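Local coordinates for vacuolar protein sorting-associated protein 53 (Saccharomyces cerevisiae, PDB 3NS4), which takes part, as a subunit of the GARP tethering complex, in retrograde transport from endosomes to the late Golgi and is represented here by its C-terminal domain, at residues A56-K61 / I161-A166; S153-L158 / D193-K198. The protein carries 2 engineered substitutions. All coordinates share one frame; numbering follows the deposited sequence.

Interaction 1: A56-K61 / I161-A166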
loop_
_atom_site.group_PDB
_atom_site.type_symbol
_atom_site.label_atom_id
_atom_site.label_comp_id
_atom_site.label_asym_id
_atom_site.label_seq_id
_atom_site.Cartn_x
_atom_site.Cartn_y
_atom_site.Cartn_z
ATOM N N ALA A 56 -5.444 3.911 -25.450
ATOM C CA ALA A 56 -4.973 5.230 -25.892
ATOM C C ALA A 56 -4.729 5.955 -24.522
ATOM O O ALA A 56 -4.788 5.303 -23.472
ATOM C CB ALA A 56 -6.020 5.931 -26.734
ATOM N N GLY A 57 -4.457 7.260 -24.471
ATOM C CA GLY A 57 -4.157 7.873 -23.154
ATOM C C GLY A 57 -3.253 6.904 -22.391
ATOM O O GLY A 57 -3.433 6.658 -21.196
ATOM N N SER A 58 -2.304 6.337 -23.144
ATOM C CA SER A 58 -1.318 5.328 -22.732
ATOM C C SER A 58 -0.285 5.251 -23.896
ATOM O O SER A 58 -0.465 5.992 -24.871
ATOM C CB SER A 58 -2.027 3.995 -22.490
ATOM O OG SER A 58 -2.966 4.135 -21.437
ATOM N N LYS A 59 0.777 4.424 -23.884
ATOM C CA LYS A 59 1.226 3.412 -22.890
ATOM C C LYS A 59 1.403 3.812 -21.417
ATOM O O LYS A 59 1.358 5.005 -21.076
ATOM C CB LYS A 59 2.582 2.832 -23.354
ATOM C CG LYS A 59 2.542 2.038 -24.651
ATOM C CD LYS A 59 3.926 1.540 -25.099
ATOM C CE LYS A 59 3.814 0.888 -26.483
ATOM N NZ LYS A 59 5.129 0.656 -27.144
ATOM N N ARG A 60 1.607 2.792 -20.564
ATOM C CA ARG A 60 1.905 3.000 -19.144
ATOM C C ARG A 60 3.295 3.607 -19.007
ATOM O O ARG A 60 4.209 3.241 -19.740
ATOM C CB ARG A 60 1.903 1.691 -18.349
ATOM C CG ARG A 60 0.575 0.968 -18.200
ATOM C CD ARG A 60 -0.551 1.811 -17.584
ATOM N NE ARG A 60 -0.147 2.470 -16.346
ATOM C CZ ARG A 60 -0.171 1.897 -15.146
ATOM N NH1 ARG A 60 -0.574 0.636 -15.012
ATOM N NH2 ARG A 60 0.243 2.584 -14.084
ATOM N N LYS A 61 3.457 4.511 -18.049
ATOM C CA LYS A 61 4.744 5.143 -17.771
ATOM C C LYS A 61 5.886 4.105 -17.577
ATOM O O LYS A 61 7.010 4.365 -17.994
ATOM C CB LYS A 61 4.592 6.079 -16.563
ATOM C CG LYS A 61 5.790 6.973 -16.212
ATOM C CD LYS A 61 5.562 7.639 -14.837
ATOM C CE LYS A 61 6.762 8.474 -14.349
ATOM N NZ LYS A 61 6.556 8.898 -12.919
ATOM N N ILE A 161 0.480 -3.053 -15.247
ATOM C CA ILE A 161 -0.288 -3.757 -16.297
ATOM C C ILE A 161 -0.889 -2.722 -17.259
ATOM O O ILE A 161 -1.294 -1.646 -16.834
ATOM C CB ILE A 161 -1.398 -4.590 -15.622
ATOM C CG1 ILE A 161 -1.923 -5.656 -16.513
ATOM C CG2 ILE A 161 -2.598 -3.741 -15.212
ATOM C CD1 ILE A 161 -3.214 -6.216 -15.955
ATOM N N PRO A 162 -0.881 -2.999 -18.570
ATOM C CA PRO A 162 -1.533 -1.990 -19.442
ATOM C C PRO A 162 -3.047 -2.129 -19.417
ATOM O O PRO A 162 -3.568 -3.049 -18.796
ATOM C CB PRO A 162 -0.978 -2.299 -20.832
ATOM C CG PRO A 162 -0.511 -3.746 -20.741
ATOM C CD PRO A 162 -0.060 -3.963 -19.330
ATOM N N TRP A 163 -3.752 -1.205 -20.057
ATOM C CA TRP A 163 -5.227 -1.245 -20.109
ATOM C C TRP A 163 -5.765 -2.261 -21.122
ATOM O O TRP A 163 -6.468 -1.902 -22.078
ATOM C CB TRP A 163 -5.807 0.154 -20.386
ATOM C CG TRP A 163 -5.519 1.143 -19.279
ATOM C CD1 TRP A 163 -4.718 2.266 -19.335
ATOM C CD2 TRP A 163 -6.002 1.062 -17.934
ATOM N NE1 TRP A 163 -4.704 2.893 -18.110
ATOM C CE2 TRP A 163 -5.474 2.169 -17.232
ATOM C CE3 TRP A 163 -6.838 0.158 -17.252
ATOM C CZ2 TRP A 163 -5.760 2.398 -15.879
ATOM C CZ3 TRP A 163 -7.118 0.389 -15.905
ATOM C CH2 TRP A 163 -6.584 1.502 -15.236
ATOM N N ASP A 164 -5.416 -3.528 -20.896
ATOM C CA ASP A 164 -5.818 -4.641 -21.749
ATOM C C ASP A 164 -6.914 -5.407 -21.033
ATOM O O ASP A 164 -6.656 -6.187 -20.112
ATOM C CB ASP A 164 -4.603 -5.540 -22.051
ATOM C CG ASP A 164 -4.931 -6.710 -22.978
ATOM O OD1 ASP A 164 -5.929 -6.641 -23.733
ATOM O OD2 ASP A 164 -4.170 -7.705 -22.959
ATOM N N LEU A 165 -8.144 -5.164 -21.465
ATOM C CA LEU A 165 -9.302 -5.790 -20.867
ATOM C C LEU A 165 -9.166 -7.314 -20.795
ATOM O O LEU A 165 -9.522 -7.922 -19.790
ATOM C CB LEU A 165 -10.565 -5.359 -21.608
ATOM C CG LEU A 165 -11.840 -5.425 -20.765
ATOM C CD1 LEU A 165 -12.945 -4.596 -21.373
ATOM C CD2 LEU A 165 -12.306 -6.828 -20.576
ATOM N N ALA A 166 -8.634 -7.918 -21.855
ATOM C CA ALA A 166 -8.423 -9.374 -21.917
ATOM C C ALA A 166 -7.502 -9.857 -20.800
ATOM O O ALA A 166 -7.779 -10.864 -20.154
ATOM C CB ALA A 166 -7.875 -9.793 -23.284
#
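The indole of Trp163 takes Ser58 at its edge, near the ring plane, where CD1 lies 3.3 Å from Ser58 OG, an atom also hydrogen-bonded to Ser54 O earlier in the same loop; Arg60 CD approaches Trp163 NE1 more obliquely at 4.3 Å. The rings of Phe53 and Trp168 also meet the indole, so it lies among aromatics of its own chain. The second flat group, the Arg60 guanidinium, has Ile161 O at its edge and practically in its plane. Arg60 NH1 donates to Ile161 O over 3.0 Å with an N-H...O angle of 153°, and it reaches the carbonyl tilted 26° from the carbonyl plane. The same NH1 also bonds to Ala157 O, near the end of helix 149-159, so two backbone carbonyls share one guanidinium nitrogen; the positive charge probably suits that helix end. Bends at the second and third torsions (chi2 -56°) curl the arginine so that its aliphatic part runs alongside the same strip of backbone: Arg60 CG is 3.5 Å from Ile161 O and 3.8 Å from Pro162 CA. With an alanine here, Ile161 O and Ala157 O would probably lose their common donor, and the loop would be less firmly held to the chain leaving helix 149-159. On the other segment, a weak bond from Asp164 N to Pro162 O (2.8 Å) closes an inverse gamma turn centred on Trp163, and Asp164 follows as the N-cap residue of helix 165-178. The arrangement is thus an interhelical linker, turned just ahead of a helix start and fastened to a long loop by an arginine-to-carbonyl bond.

Interaction 2: S153-L158 / D193-K198; sequences SFVLAL and DLFIFK
In the interior of the helical bundle, Phe154, Val155 and Leu158 of helix 149-159 receive the ring of Phe197, which projects from the 3-10 turn 196-198. Phe154 and Phe197 form an offset aromatic pair: their planes are inclined by 23°, their centroids are 4.9 Å apart, and the rings are slid past each other until they barely overlap. Phe154 CD2 sits over one face of the Phe197 ring, its nearest atom there being Phe197 CE1 at 3.3 Å. The opposite face carries Phe197's own neighbour, with Ile196 CG2 3.7 Å above the ring plane and over its centre. Two methyls meet the leading edge on its two flanks, Leu158 CD1 at 4.0 Å from Phe197 CE1 and Val155 CG2 at 3.9 Å from Phe197 CE2. Phe197 extends this edge to the helix because its CG stands beside the backbone N and anti to the carbonyl carbon (chi1 -52°). Leu158 CD1 has a second role one helical turn on from Phe154, lying over the centre of that ring at 3.9 Å. Val155 CG2 also reaches Phe195 CD2, more loosely, at 4.4 Å. An Asx turn leads into the 3-10 segment, Phe195 N donating to Asp193 OD2 over 3.0 Å from above the carboxylate plane, and backbone bonds run from Phe197 N to Leu194 O and from Lys198 N to Phe195 O. Around the contact, Ile44 of helix 20-47 touches both Phe154 and Phe197, Phe207 stacks on Phe154, and Leu124 of helix 102-125 touches Val155 and Phe195. Between the two segments the chemistry is wholly apolar: cohesion rests on ring and methyl surfaces fitting together and on exclusion of water, while polar bonds inside 193-198 are consistent with fixing the turn that carries Phe197.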
loop_
_atom_site.group_PDB
_atom_site.type_symbol
_atom_site.label_atom_id
_atom_site.label_comp_id
_atom_site.label_asym_id
_atom_site.label_seq_id
_atom_site.Cartn_x
_atom_site.Cartn_y
_atom_site.Cartn_z
ATOM N N SER A 153 -7.726 -3.705 -7.705
ATOM C CA SER A 153 -7.545 -3.079 -8.977
ATOM C C SER A 153 -6.499 -2.035 -8.962
ATOM O O SER A 153 -5.746 -1.875 -9.935
ATOM C CB SER A 153 -8.858 -2.453 -9.373
ATOM O OG SER A 153 -9.851 -3.463 -9.394
ATOM N N PHE A 154 -6.462 -1.296 -7.868
ATOM C CA PHE A 154 -5.492 -0.238 -7.752
ATOM C C PHE A 154 -4.139 -0.918 -7.692
ATOM O O PHE A 154 -3.221 -0.566 -8.449
ATOM C CB PHE A 154 -5.789 0.615 -6.541
ATOM C CG PHE A 154 -5.124 1.941 -6.577
ATOM C CD1 PHE A 154 -4.607 2.439 -7.783
ATOM C CD2 PHE A 154 -5.106 2.768 -5.438
ATOM C CE1 PHE A 154 -3.982 3.712 -7.842
ATOM C CE2 PHE A 154 -4.490 4.051 -5.500
ATOM C CZ PHE A 154 -3.924 4.521 -6.699
ATOM N N VAL A 155 -4.039 -1.958 -6.866
ATOM C CA VAL A 155 -2.796 -2.698 -6.807
ATOM C C VAL A 155 -2.354 -3.121 -8.206
ATOM O O VAL A 155 -1.253 -2.777 -8.633
ATOM C CB VAL A 155 -2.926 -3.895 -5.923
ATOM C CG1 VAL A 155 -1.691 -4.742 -6.000
ATOM C CG2 VAL A 155 -3.146 -3.430 -4.511
ATOM N N LEU A 156 -3.218 -3.828 -8.931
ATOM C CA LEU A 156 -2.859 -4.297 -10.274
ATOM C C LEU A 156 -2.413 -3.163 -11.224
ATOM O O LEU A 156 -1.441 -3.290 -11.988
ATOM C CB LEU A 156 -4.029 -5.078 -10.889
ATOM C CG LEU A 156 -3.733 -5.800 -12.210
ATOM C CD1 LEU A 156 -2.601 -6.826 -12.023
ATOM C CD2 LEU A 156 -4.997 -6.464 -12.717
ATOM N N ALA A 157 -3.140 -2.053 -11.180
ATOM C CA ALA A 157 -2.771 -0.931 -11.992
ATOM C C ALA A 157 -1.390 -0.468 -11.540
ATOM O O ALA A 157 -0.519 -0.230 -12.359
ATOM C CB ALA A 157 -3.795 0.168 -11.853
ATOM N N LEU A 158 -1.170 -0.390 -10.231
ATOM C CA LEU A 158 0.123 0.072 -9.729
ATOM C C LEU A 158 1.219 -0.849 -10.204
ATOM O O LEU A 158 2.312 -0.378 -10.504
ATOM C CB LEU A 158 0.145 0.241 -8.204
ATOM C CG LEU A 158 -0.774 1.376 -7.800
ATOM C CD1 LEU A 158 -1.060 1.362 -6.350
ATOM C CD2 LEU A 158 -0.159 2.673 -8.227
ATOM N N ASP A 193 -11.550 -3.266 4.584
ATOM C CA ASP A 193 -10.089 -3.210 4.742
ATOM C C ASP A 193 -9.503 -2.617 3.467
ATOM O O ASP A 193 -9.692 -3.167 2.390
ATOM C CB ASP A 193 -9.520 -4.613 4.997
ATOM C CG ASP A 193 -8.007 -4.622 5.252
ATOM O OD1 ASP A 193 -7.456 -5.746 5.289
ATOM O OD2 ASP A 193 -7.362 -3.546 5.415
ATOM N N LEU A 194 -8.814 -1.486 3.598
ATOM C CA LEU A 194 -8.219 -0.787 2.463
ATOM C C LEU A 194 -6.755 -1.129 2.246
ATOM O O LEU A 194 -6.079 -0.470 1.449
ATOM C CB LEU A 194 -8.297 0.714 2.682
ATOM C CG LEU A 194 -9.637 1.405 2.909
ATOM C CD1 LEU A 194 -9.368 2.847 3.265
ATOM C CD2 LEU A 194 -10.533 1.343 1.699
ATOM N N PHE A 195 -6.242 -2.108 2.991
ATOM C CA PHE A 195 -4.860 -2.508 2.825
ATOM C C PHE A 195 -3.960 -1.291 3.019
ATOM O O PHE A 195 -4.265 -0.428 3.823
ATOM C CB PHE A 195 -4.715 -3.088 1.425
ATOM C CG PHE A 195 -3.368 -3.666 1.127
ATOM C CD1 PHE A 195 -2.728 -4.513 2.035
ATOM C CD2 PHE A 195 -2.773 -3.446 -0.102
ATOM C CE1 PHE A 195 -1.472 -5.094 1.740
ATOM C CE2 PHE A 195 -1.530 -4.019 -0.418
ATOM C CZ PHE A 195 -0.876 -4.842 0.508
ATOM N N ILE A 196 -2.894 -1.198 2.236
ATOM C CA ILE A 196 -1.938 -0.104 2.319
ATOM C C ILE A 196 -2.571 1.286 2.075
ATOM O O ILE A 196 -1.993 2.310 2.421
ATOM C CB ILE A 196 -0.808 -0.350 1.292
ATOM C CG1 ILE A 196 0.453 0.402 1.675
ATOM C CG2 ILE A 196 -1.250 0.030 -0.132
ATOM C CD1 ILE A 196 1.098 -0.039 2.959
ATOM N N PHE A 197 -3.757 1.323 1.478
ATOM C CA PHE A 197 -4.382 2.589 1.156
ATOM C C PHE A 197 -5.008 3.204 2.378
ATOM O O PHE A 197 -5.612 4.270 2.320
ATOM C CB PHE A 197 -5.356 2.395 0.019
ATOM C CG PHE A 197 -4.736 1.705 -1.154
ATOM C CD1 PHE A 197 -3.761 2.345 -1.927
ATOM C CD2 PHE A 197 -5.101 0.405 -1.493
ATOM C CE1 PHE A 197 -3.166 1.700 -3.019
ATOM C CE2 PHE A 197 -4.520 -0.253 -2.615
ATOM C CZ PHE A 197 -3.543 0.404 -3.361
ATOM N N LYS A 198 -4.856 2.500 3.493
ATOM C CA LYS A 198 -5.272 2.991 4.789
ATOM C C LYS A 198 -4.557 4.356 4.941
ATOM O O LYS A 198 -5.038 5.292 5.592
ATOM C CB LYS A 198 -4.805 2.002 5.903
ATOM C CG LYS A 198 -4.818 2.674 7.215
ATOM C CD LYS A 198 -4.561 1.859 8.445
ATOM C CE LYS A 198 -4.756 2.857 9.640
ATOM N NZ LYS A 198 -5.390 2.257 10.860
#

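From the N terminus, the chain runs through helix 20-47 into the loop holding 56-61, then through three helices to helix 149-159, which carries 153-158. Just beyond it, 161-166 closes the first long loop, in interaction 1. Helix 165-178 follows, and 193-198 then returns to helix 149-159, closing the second, shorter loop in interaction 2. Because the segments alternate, the two loops cross. Interaction 1 ties the loop between helices 20-47 and 64-87 to the linker ahead of helix 165-178; interaction 2, nearer the centre of the chain, ties helix 149-159 to the connection before helix 201-212. The two meet directly where Ile161 CG2 packs 3.5 Å from Leu156 O.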